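Local structure of B-agarase (Saccharophagus degradans, 4BQ2) at residues A96-S101 against F152-G157; Q85-V90 against S170-S175. The protein hydrolyses agarose as a family 50 exo-beta-agarase, probably cutting beta-1,4 linkages from the end of the polysaccharide chain. One frame throughout, in Å; residues are numbered along the deposited sequence.

Interaction 1: A96-S101 against F152-G157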
loop_
_atom_site.group_PDB
_atom_site.type_symbol
_atom_site.label_atom_id
_atom_site.label_comp_id
_atom_site.label_asym_id
_atom_site.label_seq_id
_atom_site.Cartn_x
_atom_site.Cartn_y
_atom_site.Cartn_z
ATOM N N ALA A 96 4.570 -3.625 -23.624
ATOM C CA ALA A 96 5.105 -3.930 -22.300
ATOM C C ALA A 96 5.618 -2.653 -21.631
ATOM O O ALA A 96 6.133 -1.796 -22.311
ATOM C CB ALA A 96 6.195 -4.964 -22.383
ATOM N N VAL A 97 5.445 -2.534 -20.313
ATOM C CA VAL A 97 5.736 -1.277 -19.587
ATOM C C VAL A 97 6.375 -1.590 -18.248
ATOM O O VAL A 97 6.001 -2.581 -17.584
ATOM C CB VAL A 97 4.470 -0.452 -19.195
ATOM C CG1 VAL A 97 4.820 1.021 -19.004
ATOM C CG2 VAL A 97 3.310 -0.615 -20.155
ATOM N N PHE A 98 7.300 -0.733 -17.815
ATOM C CA PHE A 98 7.775 -0.783 -16.434
ATOM C C PHE A 98 7.638 0.592 -15.848
ATOM O O PHE A 98 7.666 1.587 -16.589
ATOM C CB PHE A 98 9.212 -1.358 -16.280
ATOM C CG PHE A 98 10.342 -0.404 -16.656
ATOM C CD1 PHE A 98 10.606 0.766 -15.909
ATOM C CD2 PHE A 98 11.200 -0.708 -17.706
ATOM C CE1 PHE A 98 11.652 1.622 -16.252
ATOM C CE2 PHE A 98 12.261 0.126 -18.041
ATOM C CZ PHE A 98 12.481 1.294 -17.323
ATOM N N THR A 99 7.464 0.636 -14.522
ATOM C CA THR A 99 7.286 1.900 -13.800
ATOM C C THR A 99 8.341 1.991 -12.703
ATOM O O THR A 99 8.459 1.095 -11.858
ATOM C CB THR A 99 5.876 1.983 -13.131
ATOM O OG1 THR A 99 4.856 1.805 -14.117
ATOM C CG2 THR A 99 5.661 3.344 -12.457
ATOM N N ARG A 100 9.082 3.090 -12.696
ATOM C CA ARG A 100 9.950 3.404 -11.562
ATOM C C ARG A 100 9.553 4.785 -11.123
ATOM O O ARG A 100 8.880 5.495 -11.846
ATOM C CB ARG A 100 11.439 3.371 -11.956
ATOM C CG ARG A 100 11.982 1.992 -12.304
ATOM C CD ARG A 100 13.527 1.978 -12.273
ATOM N NE ARG A 100 14.036 0.635 -12.566
ATOM C CZ ARG A 100 14.791 -0.111 -11.756
ATOM N NH1 ARG A 100 15.198 0.344 -10.569
ATOM N NH2 ARG A 100 15.166 -1.335 -12.163
ATOM N N SER A 101 9.968 5.173 -9.930
ATOM C CA SER A 101 9.610 6.478 -9.428
ATOM C C SER A 101 10.635 6.918 -8.403
ATOM O O SER A 101 11.343 6.060 -7.789
ATOM C CB SER A 101 8.193 6.434 -8.786
ATOM O OG SER A 101 7.841 7.732 -8.316
ATOM N N PHE A 152 16.443 5.412 -9.883
ATOM C CA PHE A 152 14.968 5.408 -9.842
ATOM C C PHE A 152 14.561 4.127 -9.122
ATOM O O PHE A 152 15.163 3.043 -9.340
ATOM C CB PHE A 152 14.354 5.384 -11.244
ATOM C CG PHE A 152 13.984 6.742 -11.816
ATOM C CD1 PHE A 152 12.708 7.276 -11.615
ATOM C CD2 PHE A 152 14.874 7.441 -12.643
ATOM C CE1 PHE A 152 12.336 8.506 -12.176
ATOM C CE2 PHE A 152 14.519 8.667 -13.198
ATOM C CZ PHE A 152 13.244 9.203 -12.979
ATOM N N VAL A 153 13.539 4.222 -8.279
ATOM C CA VAL A 153 13.191 3.088 -7.435
ATOM C C VAL A 153 12.231 2.188 -8.171
ATOM O O VAL A 153 11.297 2.676 -8.810
ATOM C CB VAL A 153 12.506 3.583 -6.150
ATOM C CG1 VAL A 153 12.069 2.453 -5.238
ATOM C CG2 VAL A 153 13.433 4.542 -5.413
ATOM N N TRP A 154 12.375 0.876 -8.010
ATOM C CA TRP A 154 11.461 -0.041 -8.667
ATOM C C TRP A 154 10.072 0.042 -8.032
ATOM O O TRP A 154 9.953 0.015 -6.803
ATOM C CB TRP A 154 11.966 -1.482 -8.553
ATOM C CG TRP A 154 11.056 -2.435 -9.253
ATOM C CD1 TRP A 154 10.218 -3.348 -8.678
ATOM C CD2 TRP A 154 10.885 -2.558 -10.665
ATOM N NE1 TRP A 154 9.508 -4.023 -9.651
ATOM C CE2 TRP A 154 9.909 -3.555 -10.882
ATOM C CE3 TRP A 154 11.468 -1.915 -11.780
ATOM C CZ2 TRP A 154 9.515 -3.959 -12.171
ATOM C CZ3 TRP A 154 11.063 -2.311 -13.079
ATOM C CH2 TRP A 154 10.091 -3.321 -13.256
ATOM N N MET A 155 9.040 0.105 -8.882
ATOM C CA MET A 155 7.645 0.125 -8.459
ATOM C C MET A 155 6.920 -1.142 -8.919
ATOM O O MET A 155 6.476 -1.975 -8.086
ATOM C CB MET A 155 6.944 1.409 -8.959
ATOM C CG MET A 155 7.610 2.692 -8.462
ATOM S SD MET A 155 7.493 2.927 -6.668
ATOM C CE MET A 155 5.860 3.668 -6.579
ATOM N N TRP A 156 6.792 -1.315 -10.231
ATOM C CA TRP A 156 6.113 -2.510 -10.775
ATOM C C TRP A 156 6.298 -2.560 -12.277
ATOM O O TRP A 156 6.742 -1.578 -12.889
ATOM C CB TRP A 156 4.594 -2.466 -10.482
ATOM C CG TRP A 156 4.002 -1.103 -10.692
ATOM C CD1 TRP A 156 3.702 -0.496 -11.879
ATOM C CD2 TRP A 156 3.667 -0.165 -9.668
ATOM N NE1 TRP A 156 3.194 0.767 -11.658
ATOM C CE2 TRP A 156 3.174 0.996 -10.305
ATOM C CE3 TRP A 156 3.738 -0.194 -8.263
ATOM C CZ2 TRP A 156 2.749 2.123 -9.585
ATOM C CZ3 TRP A 156 3.334 0.944 -7.544
ATOM C CH2 TRP A 156 2.836 2.078 -8.211
ATOM N N GLY A 157 5.913 -3.697 -12.869
ATOM C CA GLY A 157 5.832 -3.815 -14.316
ATOM C C GLY A 157 6.824 -4.839 -14.849
ATOM O O GLY A 157 7.267 -5.757 -14.126
#
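S101 and V153 exchange two backbone bonds, S101 N to V153 O at 3.0 Å and V153 N back to S101 O, and T99 N gives a short bond of 2.8 Å to W156 O, so that 96-101 and 152-157 pair as antiparallel strands. Between these points a classic beta bulge sets two residues, M155 and W156, opposite the single residue T99, whose O accepts M155 N at 3.2 Å and, weakly, W156 N. After the bulge G157 lies against V97 O and F98 CA, where a beta carbon would collide, so glycine suits the place.

One charged side chain adds its own bond. R100, extended from CG to NE, carries its guanidinium to F152 O, which NH1 meets at 3.0 Å and close to the guanidinium plane. W154 CE3 lies over one face of the same group, while the indole plane is turned 70° from it.

Packing contacts fall on both faces. Beside R100, F98 CB packs on W154 CH2 at 3.7 Å; on the other face M155 CG reaches S101 CB, and the W156 indole runs alongside T99, whose OG1 bonds to D89.

Chemically, the arginine is held by a carbonyl at its edge and the rim of an indole over one face, an arrangement that should restrict rotation of its guanidinium and give its charge a polar partner within a largely buried contact.

Interaction 2: Q85-V90 against S170-S175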
loop_
_atom_site.group_PDB
_atom_site.type_symbol
_atom_site.label_atom_id
_atom_site.label_comp_id
_atom_site.label_asym_id
_atom_site.label_seq_id
_atom_site.Cartn_x
_atom_site.Cartn_y
_atom_site.Cartn_z
ATOM N N GLN A 85 7.497 14.095 -7.117
ATOM C CA GLN A 85 7.650 12.659 -7.306
ATOM C C GLN A 85 7.307 12.375 -8.776
ATOM O O GLN A 85 6.151 12.556 -9.208
ATOM C CB GLN A 85 6.755 11.841 -6.358
ATOM C CG GLN A 85 6.800 10.348 -6.690
ATOM C CD GLN A 85 5.939 9.494 -5.798
ATOM O OE1 GLN A 85 5.212 10.008 -4.932
ATOM N NE2 GLN A 85 5.949 8.179 -6.046
ATOM N N PHE A 86 8.318 11.978 -9.550
ATOM C CA PHE A 86 8.126 11.580 -10.923
ATOM C C PHE A 86 7.867 10.081 -11.017
ATOM O O PHE A 86 8.568 9.263 -10.356
ATOM C CB PHE A 86 9.399 11.891 -11.752
ATOM C CG PHE A 86 9.288 13.109 -12.597
ATOM C CD1 PHE A 86 8.033 13.532 -13.100
ATOM C CD2 PHE A 86 10.429 13.825 -12.950
ATOM C CE1 PHE A 86 7.940 14.646 -13.933
ATOM C CE2 PHE A 86 10.345 14.937 -13.769
ATOM C CZ PHE A 86 9.094 15.363 -14.247
ATOM N N TYR A 87 6.891 9.727 -11.854
ATOM C CA TYR A 87 6.699 8.365 -12.298
ATOM C C TYR A 87 7.342 8.252 -13.657
ATOM O O TYR A 87 7.029 9.049 -14.539
ATOM C CB TYR A 87 5.210 8.043 -12.383
ATOM C CG TYR A 87 4.561 7.936 -11.012
ATOM C CD1 TYR A 87 4.043 9.057 -10.390
ATOM C CD2 TYR A 87 4.492 6.716 -10.353
ATOM C CE1 TYR A 87 3.442 8.978 -9.119
ATOM C CE2 TYR A 87 3.904 6.611 -9.089
ATOM C CZ TYR A 87 3.387 7.748 -8.484
ATOM O OH TYR A 87 2.794 7.626 -7.239
ATOM N N LEU A 88 8.282 7.309 -13.807
ATOM C CA LEU A 88 8.912 7.066 -15.080
ATOM C C LEU A 88 8.305 5.765 -15.614
ATOM O O LEU A 88 8.454 4.721 -14.979
ATOM C CB LEU A 88 10.441 6.948 -14.911
ATOM C CG LEU A 88 11.135 6.339 -16.138
ATOM C CD1 LEU A 88 11.173 7.361 -17.274
ATOM C CD2 LEU A 88 12.548 5.814 -15.786
ATOM N N ASP A 89 7.593 5.862 -16.738
ATOM C CA ASP A 89 7.016 4.699 -17.399
ATOM C C ASP A 89 7.683 4.596 -18.750
ATOM O O ASP A 89 7.719 5.563 -19.500
ATOM C CB ASP A 89 5.514 4.897 -17.606
ATOM C CG ASP A 89 4.733 4.853 -16.290
ATOM O OD1 ASP A 89 4.438 3.735 -15.835
ATOM O OD2 ASP A 89 4.431 5.938 -15.723
ATOM N N VAL A 90 8.216 3.415 -19.044
ATOM C CA VAL A 90 8.907 3.178 -20.290
ATOM C C VAL A 90 8.154 2.032 -20.956
ATOM O O VAL A 90 7.968 0.980 -20.352
ATOM C CB VAL A 90 10.392 2.818 -20.046
ATOM C CG1 VAL A 90 11.105 2.520 -21.355
ATOM C CG2 VAL A 90 11.105 3.960 -19.320
ATOM N N SER A 170 7.853 8.200 -20.546
ATOM C CA SER A 170 6.958 9.138 -19.909
ATOM C C SER A 170 7.483 9.536 -18.532
ATOM O O SER A 170 7.921 8.670 -17.790
ATOM C CB SER A 170 5.596 8.443 -19.761
ATOM O OG SER A 170 4.785 9.205 -18.933
ATOM N N LEU A 171 7.482 10.837 -18.236
ATOM C CA LEU A 171 7.690 11.353 -16.884
ATOM C C LEU A 171 6.433 12.095 -16.448
ATOM O O LEU A 171 6.048 13.074 -17.064
ATOM C CB LEU A 171 8.909 12.285 -16.811
ATOM C CG LEU A 171 10.294 11.609 -16.811
ATOM C CD1 LEU A 171 11.390 12.651 -16.974
ATOM C CD2 LEU A 171 10.556 10.783 -15.560
ATOM N N SER A 172 5.794 11.634 -15.376
ATOM C CA SER A 172 4.529 12.221 -14.971
ATOM C C SER A 172 4.451 12.548 -13.489
ATOM O O SER A 172 5.080 11.889 -12.661
ATOM C CB SER A 172 3.332 11.339 -15.345
ATOM O OG SER A 172 3.439 9.996 -14.828
ATOM N N VAL A 173 3.612 13.537 -13.196
ATOM C CA VAL A 173 3.225 13.908 -11.849
ATOM C C VAL A 173 1.723 13.647 -11.691
ATOM O O VAL A 173 0.922 14.177 -12.476
ATOM C CB VAL A 173 3.575 15.379 -11.615
ATOM C CG1 VAL A 173 2.823 15.962 -10.427
ATOM C CG2 VAL A 173 5.084 15.556 -11.444
ATOM N N GLN A 174 1.343 12.869 -10.669
ATOM C CA GLN A 174 -0.016 12.309 -10.539
ATOM C C GLN A 174 -0.686 12.703 -9.222
ATOM O O GLN A 174 -0.053 12.624 -8.160
ATOM C CB GLN A 174 0.060 10.783 -10.653
ATOM C CG GLN A 174 0.631 10.344 -11.993
ATOM C CD GLN A 174 0.808 8.843 -12.157
ATOM O OE1 GLN A 174 0.212 8.015 -11.445
ATOM N NE2 GLN A 174 1.647 8.485 -13.110
ATOM N N SER A 175 -1.953 13.140 -9.286
ATOM C CA SER A 175 -2.728 13.501 -8.113
ATOM C C SER A 175 -1.973 14.357 -7.096
ATOM O O SER A 175 -1.995 14.078 -5.901
ATOM C CB SER A 175 -3.273 12.239 -7.420
ATOM O OG SER A 175 -4.234 11.612 -8.271
HETATM O O HOH W 1 3.517 12.513 -8.694
HETATM O O HOH W 2 5.011 8.302 -16.366
#
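The Y87 ring and the Q174 amide meet because both side chains leave the backbone in the same sense, CG beside the backbone N and opposite the carbonyl carbon (chi1 -71° and -60°). Q174 then runs extended, laying its amide over one face of the ring, with OE1 offset toward the rim, the planes only 18° apart and NE2 3.6 Å from Y87 CG. The amide is fixed from its own strand: NE2 donates to S172 OG at 2.9 Å, with the oxygen almost in the amide plane. A long, flat glutamine suits this place, since it can lie along one side of an aromatic face and still spend its N-H on a neighbour.

On the same face of the sheet, a water collects S170 OG, S172 OG, D89 OD2 and Y87 O around itself. The small serines leave room for it; its approach to D89 OD2 is suspiciously short and the details there are doubtful. The other carboxylate oxygen of D89 bonds to T99.

The opposite face is apolar. L171 CB sits over the centre of the F86 ring, a CH-pi contact of 3.9 Å to the centroid, while its CD2 touches L88 CD1. V173 CG2 reaches F86 CE1, and L42, M44, V182 and I184 extend this apolar layer.

Four backbone bonds hold the register, among them S170 N to D89 O at 2.8 Å and the nearly straight Y87 N to S172 O at 2.9 Å. A second water bridges Q85 O and Q174 N where the strands separate. The face of Y87, S170 and S172 is polar yet mostly buried, with Y87 and Q85 meeting the 667-669 loop. Together with the apolar layer behind it, this antiparallel pair is consistent with a beta-sandwich, as expected of the carbohydrate-binding-module-like domain to which both strands belong.

In the fold
Interaction 1 and interaction 2 lie side by side, their centres about 10 Å apart, because strands 84-92 and 97-104 are antiparallel neighbours: strand 84-92 thus has 166-174 along one edge and 97-104 along the other. Along the chain, interaction 1 is nested within the loop that interaction 2 closes. Side chains stitch the two together, T99 OG1 lying 2.6 Å from D89 OD1 and S101 OG 2.7 Å from F86 O, both probable hydrogen bonds, while F152 CE1 packs on L88 CB at 3.7 Å. All four segments belong to the agarase CBM-like domain, which also contains the calcium site of D7, E9, S37, K38 and D185; none of them supplies a ligand to that metal.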